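Local coordinates for penicillin-binding protein activator LpoA (Escherichia coli, PDB 6DR3) that regulates peptidoglycan synthesis as an outer-membrane lipoprotein, stimulating the transpeptidase activity of penicillin-binding protein 1A in vitro, and is represented here by its TPR-like amino-terminal domain, at residues A[43-48]-A[77-82]; A[169-174]-A[205-210]. One frame throughout, in Å; residues are numbered along the deposited sequence.

Two small, partly buried interfaces illustrate how helices pack at different points along the chain of a TPR-like domain with no strands. They follow one another in sequence, lie on opposite sides of the chain's centre, and do not touch, their nearest atoms being about 21 Å apart. Contact 1 joins helix 30-47 to helix 66-82, whose contacting segments run in roughly the same direction, and its chemistry across the segments is apolar. Contact 2 joins the amino-terminal end of helix 170-185 to the short helix 207-210 near the carboxy-terminal end; there a buried asparagine, a water and a cap accompany one aliphatic touch. Neither is wholly core or wholly surface, and they share no helix.

Contact 1 (A[43-48]-A[77-82]); sequences ALVKEG and VEIKLA
Val45 reaches from helix 30-47 onto helix 66-82 and carries the whole of its segment's share in the contact. Its two methyls divide the work. CG1, anti to the backbone N (chi1 172°), lies over the turn from Glu78 to Ala82, 4.0 Å from Glu78 CB. CG2 turns to the other flank and meets Ile79 CG1 at 3.8 Å, the two side chains crossing at about a right angle. This is the tighter, more enclosed flank: Ala53 of helix 50-58 also touches Val45, and Val54 and Phe57 touch the buried Ile79. Toward the carboxy-terminal end the fit relaxes: Val45 CG1 and Ala82 CB are 4.4 Å apart, and beyond them the chain leaves helix 30-47 through a Schellman motif at the exposed Gly48. The polar side is Glu78, whose CB meets the valine while its carboxylate forms a salt bridge with Arg108. The segment axes approach to 10.1 Å at an angle of 24°, and the two methyls of Val45 span much of that gap. With no hydrogen bond between the segments, their direct cohesion rests on van der Waals contact, and the nearby charge is paired with a residue outside them.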
loop_
_atom_site.group_PDB
_atom_site.type_symbol
_atom_site.label_atom_id
_atom_site.label_comp_id
_atom_site.label_asym_id
_atom_site.label_seq_id
_atom_site.Cartn_x
_atom_site.Cartn_y
_atom_site.Cartn_z
ATOM N N ALA A 43 0.881 -13.255 8.836
ATOM C CA ALA A 43 2.318 -13.187 9.078
ATOM C C ALA A 43 3.077 -14.182 8.207
ATOM O O ALA A 43 4.151 -13.862 7.684
ATOM C CB ALA A 43 2.610 -13.438 10.557
ATOM N N LEU A 44 2.542 -15.396 8.045
ATOM C CA LEU A 44 3.202 -16.385 7.196
ATOM C C LEU A 44 3.383 -15.859 5.777
ATOM O O LEU A 44 4.448 -16.034 5.173
ATOM C CB LEU A 44 2.405 -17.689 7.187
ATOM C CG LEU A 44 2.419 -18.505 8.484
ATOM C CD1 LEU A 44 1.366 -19.606 8.443
ATOM C CD2 LEU A 44 3.794 -19.100 8.733
ATOM N N VAL A 45 2.354 -15.214 5.225
ATOM C CA VAL A 45 2.473 -14.623 3.894
ATOM C C VAL A 45 3.584 -13.581 3.881
ATOM O O VAL A 45 4.458 -13.585 3.004
ATOM C CB VAL A 45 1.127 -14.016 3.451
ATOM C CG1 VAL A 45 1.283 -13.224 2.150
ATOM C CG2 VAL A 45 0.085 -15.107 3.283
ATOM N N LYS A 46 3.569 -12.672 4.858
ATOM C CA LYS A 46 4.576 -11.617 4.908
ATOM C C LYS A 46 5.983 -12.186 5.008
ATOM O O LYS A 46 6.929 -11.605 4.464
ATOM C CB LYS A 46 4.299 -10.690 6.093
ATOM C CG LYS A 46 5.128 -9.413 6.096
ATOM C CD LYS A 46 4.730 -8.503 7.247
ATOM C CE LYS A 46 5.406 -7.145 7.144
ATOM N NZ LYS A 46 4.973 -6.218 8.226
ATOM N N GLU A 47 6.145 -13.312 5.700
ATOM C CA GLU A 47 7.464 -13.884 5.929
ATOM C C GLU A 47 7.948 -14.748 4.772
ATOM O O GLU A 47 9.097 -15.197 4.796
ATOM C CB GLU A 47 7.444 -14.701 7.224
ATOM C CG GLU A 47 7.242 -13.842 8.464
ATOM C CD GLU A 47 6.881 -14.643 9.700
ATOM O OE1 GLU A 47 7.040 -15.883 9.683
ATOM O OE2 GLU A 47 6.432 -14.026 10.691
ATOM N N GLY A 48 7.113 -14.981 3.765
ATOM C CA GLY A 48 7.488 -15.817 2.642
ATOM C C GLY A 48 7.188 -17.287 2.817
ATOM O O GLY A 48 7.648 -18.096 2.003
ATOM N N VAL A 77 -6.343 -12.690 -1.355
ATOM C CA VAL A 77 -5.630 -11.895 -2.351
ATOM C C VAL A 77 -4.129 -11.955 -2.100
ATOM O O VAL A 77 -3.335 -12.182 -3.021
ATOM C CB VAL A 77 -6.140 -10.442 -2.344
ATOM C CG1 VAL A 77 -5.333 -9.581 -3.313
ATOM C CG2 VAL A 77 -7.622 -10.394 -2.689
ATOM N N GLU A 78 -3.718 -11.739 -0.849
ATOM C CA GLU A 78 -2.297 -11.732 -0.525
ATOM C C GLU A 78 -1.658 -13.078 -0.837
ATOM O O GLU A 78 -0.508 -13.139 -1.288
ATOM C CB GLU A 78 -2.103 -11.363 0.947
ATOM C CG GLU A 78 -2.658 -9.988 1.301
ATOM C CD GLU A 78 -2.471 -9.630 2.767
ATOM O OE1 GLU A 78 -2.508 -10.544 3.616
ATOM O OE2 GLU A 78 -2.285 -8.431 3.070
ATOM N N ILE A 79 -2.390 -14.172 -0.612
ATOM C CA ILE A 79 -1.861 -15.498 -0.920
ATOM C C ILE A 79 -1.655 -15.651 -2.423
ATOM O O ILE A 79 -0.601 -16.111 -2.878
ATOM C CB ILE A 79 -2.792 -16.588 -0.353
ATOM C CG1 ILE A 79 -2.673 -16.623 1.173
ATOM C CG2 ILE A 79 -2.464 -17.965 -0.948
ATOM C CD1 ILE A 79 -3.681 -17.528 1.865
ATOM N N LYS A 80 -2.651 -15.260 -3.221
ATOM C CA LYS A 80 -2.529 -15.410 -4.668
ATOM C C LYS A 80 -1.395 -14.556 -5.221
ATOM O O LYS A 80 -0.706 -14.962 -6.164
ATOM C CB LYS A 80 -3.851 -15.064 -5.348
ATOM C CG LYS A 80 -4.910 -16.136 -5.163
ATOM C CD LYS A 80 -6.087 -15.952 -6.099
ATOM C CE LYS A 80 -7.121 -17.049 -5.892
ATOM N NZ LYS A 80 -6.558 -18.404 -6.153
ATOM N N LEU A 81 -1.185 -13.367 -4.653
ATOM C CA LEU A 81 -0.040 -12.561 -5.061
ATOM C C LEU A 81 1.268 -13.252 -4.693
ATOM O O LEU A 81 2.229 -13.234 -5.471
ATOM C CB LEU A 81 -0.117 -11.172 -4.425
ATOM C CG LEU A 81 -1.223 -10.265 -4.974
ATOM C CD1 LEU A 81 -1.393 -9.036 -4.098
ATOM C CD2 LEU A 81 -0.929 -9.855 -6.411
ATOM N N ALA A 82 1.322 -13.872 -3.512
ATOM C CA ALA A 82 2.512 -14.621 -3.125
ATOM C C ALA A 82 2.752 -15.801 -4.057
ATOM O O ALA A 82 3.907 -16.157 -4.320
ATOM C CB ALA A 82 2.382 -15.101 -1.679
#

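Contact 2 (A[169-174]-A[205-210]); sequences ENILQG and NNPGAK
Ile171 meets Pro207 through its CG2 branch, which is the apolar part of the contact. CG2 stands 4.0 Å from Pro207 CD, with the two side chains at about a right angle; Ile130 of helix 123-132 packs on the same isoleucine. The polar part centres on the buried amide of Asn206. Its ND2 comes within 3.1 Å of Ile171 O, but the angle is too poor for a hydrogen bond. The hydrogen-bonded link between the segments runs through a water, which accepts from Asn206 ND2 at 3.1 Å and donates to Asn170 O at 2.9 Å. Gly174, without a side chain, lets the helix come close to this amide, while its carbonyl receives Trp199 NE1. The third kind is local. Turned away from its own backbone N by a chi1 of -170°, the Asn206 side chain presents OD1 to Gly208 N at 2.9 Å, the donor tilted 19° from the carbonyl plane. One amide thus serves two purposes, its NH2 bound to the water and its oxygen holding a helix start. That bond from Gly208 N is the capping bond of an asparagine N-cap, opening helix 207-210 beside the amino-terminal end of helix 170-185 in the TPR-like domain.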
loop_
_atom_site.group_PDB
_atom_site.type_symbol
_atom_site.label_atom_id
_atom_site.label_comp_id
_atom_site.label_asym_id
_atom_site.label_seq_id
_atom_site.Cartn_x
_atom_site.Cartn_y
_atom_site.Cartn_z
ATOM N N GLU A 169 -9.215 15.037 -8.316
ATOM C CA GLU A 169 -7.937 14.402 -7.992
ATOM C C GLU A 169 -6.853 15.472 -7.860
ATOM O O GLU A 169 -5.934 15.582 -8.673
ATOM C CB GLU A 169 -7.577 13.368 -9.055
ATOM C CG GLU A 169 -8.454 12.130 -9.044
ATOM C CD GLU A 169 -8.054 11.125 -10.106
ATOM O OE1 GLU A 169 -8.277 11.398 -11.303
ATOM O OE2 GLU A 169 -7.503 10.064 -9.744
ATOM N N ASN A 170 -6.978 16.271 -6.796
ATOM C CA ASN A 170 -6.058 17.388 -6.609
ATOM C C ASN A 170 -4.672 16.916 -6.187
ATOM O O ASN A 170 -3.675 17.574 -6.501
ATOM C CB ASN A 170 -6.610 18.372 -5.578
ATOM C CG ASN A 170 -5.959 19.744 -5.676
ATOM O OD1 ASN A 170 -5.673 20.231 -6.772
ATOM N ND2 ASN A 170 -5.711 20.368 -4.531
ATOM N N ILE A 171 -4.582 15.795 -5.471
ATOM C CA ILE A 171 -3.273 15.276 -5.089
ATOM C C ILE A 171 -2.538 14.747 -6.317
ATOM O O ILE A 171 -1.356 15.042 -6.529
ATOM C CB ILE A 171 -3.416 14.200 -3.996
ATOM C CG1 ILE A 171 -3.830 14.862 -2.674
ATOM C CG2 ILE A 171 -2.105 13.414 -3.824
ATOM C CD1 ILE A 171 -4.066 13.894 -1.524
ATOM N N LEU A 172 -3.231 13.966 -7.149
ATOM C CA LEU A 172 -2.620 13.487 -8.384
ATOM C C LEU A 172 -2.239 14.652 -9.288
ATOM O O LEU A 172 -1.159 14.653 -9.888
ATOM C CB LEU A 172 -3.572 12.532 -9.105
ATOM C CG LEU A 172 -3.078 11.957 -10.435
ATOM C CD1 LEU A 172 -1.760 11.216 -10.263
ATOM C CD2 LEU A 172 -4.133 11.041 -11.035
ATOM N N GLN A 173 -3.112 15.657 -9.396
ATOM C CA GLN A 173 -2.773 16.838 -10.181
ATOM C C GLN A 173 -1.503 17.494 -9.655
ATOM O O GLN A 173 -0.643 17.913 -10.435
ATOM C CB GLN A 173 -3.932 17.835 -10.166
ATOM C CG GLN A 173 -3.716 19.035 -11.081
ATOM C CD GLN A 173 -4.805 20.082 -10.957
ATOM O OE1 GLN A 173 -5.542 20.120 -9.973
ATOM N NE2 GLN A 173 -4.910 20.943 -11.965
ATOM N N GLY A 174 -1.371 17.591 -8.331
ATOM C CA GLY A 174 -0.157 18.150 -7.758
ATOM C C GLY A 174 1.070 17.322 -8.083
ATOM O O GLY A 174 2.138 17.866 -8.374
ATOM N N ASN A 205 -0.740 20.918 0.424
ATOM C CA ASN A 205 -1.385 19.744 0.996
ATOM C C ASN A 205 -0.849 18.437 0.428
ATOM O O ASN A 205 -1.116 17.376 1.002
ATOM C CB ASN A 205 -2.898 19.809 0.765
ATOM C CG ASN A 205 -3.646 18.706 1.494
ATOM O OD1 ASN A 205 -3.256 18.295 2.588
ATOM N ND2 ASN A 205 -4.719 18.214 0.885
ATOM N N ASN A 206 -0.109 18.481 -0.673
ATOM C CA ASN A 206 0.392 17.257 -1.277
ATOM C C ASN A 206 1.338 16.555 -0.309
ATOM O O ASN A 206 2.209 17.212 0.285
ATOM C CB ASN A 206 1.110 17.568 -2.590
ATOM C CG ASN A 206 1.435 16.320 -3.385
ATOM O OD1 ASN A 206 2.406 15.618 -3.097
ATOM N ND2 ASN A 206 0.624 16.038 -4.399
ATOM N N PRO A 207 1.211 15.237 -0.109
ATOM C CA PRO A 207 2.129 14.548 0.811
ATOM C C PRO A 207 3.593 14.770 0.482
ATOM O O PRO A 207 4.422 14.850 1.397
ATOM C CB PRO A 207 1.732 13.072 0.661
ATOM C CG PRO A 207 0.314 13.107 0.223
ATOM C CD PRO A 207 0.196 14.319 -0.660
ATOM N N GLY A 208 3.937 14.874 -0.803
ATOM C CA GLY A 208 5.313 15.128 -1.194
ATOM C C GLY A 208 5.788 16.533 -0.894
ATOM O O GLY A 208 7.000 16.770 -0.862
ATOM N N ALA A 209 4.863 17.475 -0.688
ATOM C CA ALA A 209 5.256 18.828 -0.304
ATOM C C ALA A 209 5.744 18.866 1.137
ATOM O O ALA A 209 6.705 19.575 1.458
ATOM C CB ALA A 209 4.082 19.789 -0.495
ATOM N N LYS A 210 5.089 18.108 2.018
ATOM C CA LYS A 210 5.503 18.017 3.411
ATOM C C LYS A 210 6.636 17.022 3.614
ATOM O O LYS A 210 7.339 17.102 4.626
ATOM C CB LYS A 210 4.314 17.603 4.281
ATOM C CG LYS A 210 3.033 18.376 4.001
ATOM C CD LYS A 210 1.869 17.807 4.797
ATOM C CE LYS A 210 0.654 17.571 3.914
ATOM N NZ LYS A 210 -0.406 16.805 4.621
HETATM O O HOH W 1 -1.599 18.165 -4.558
#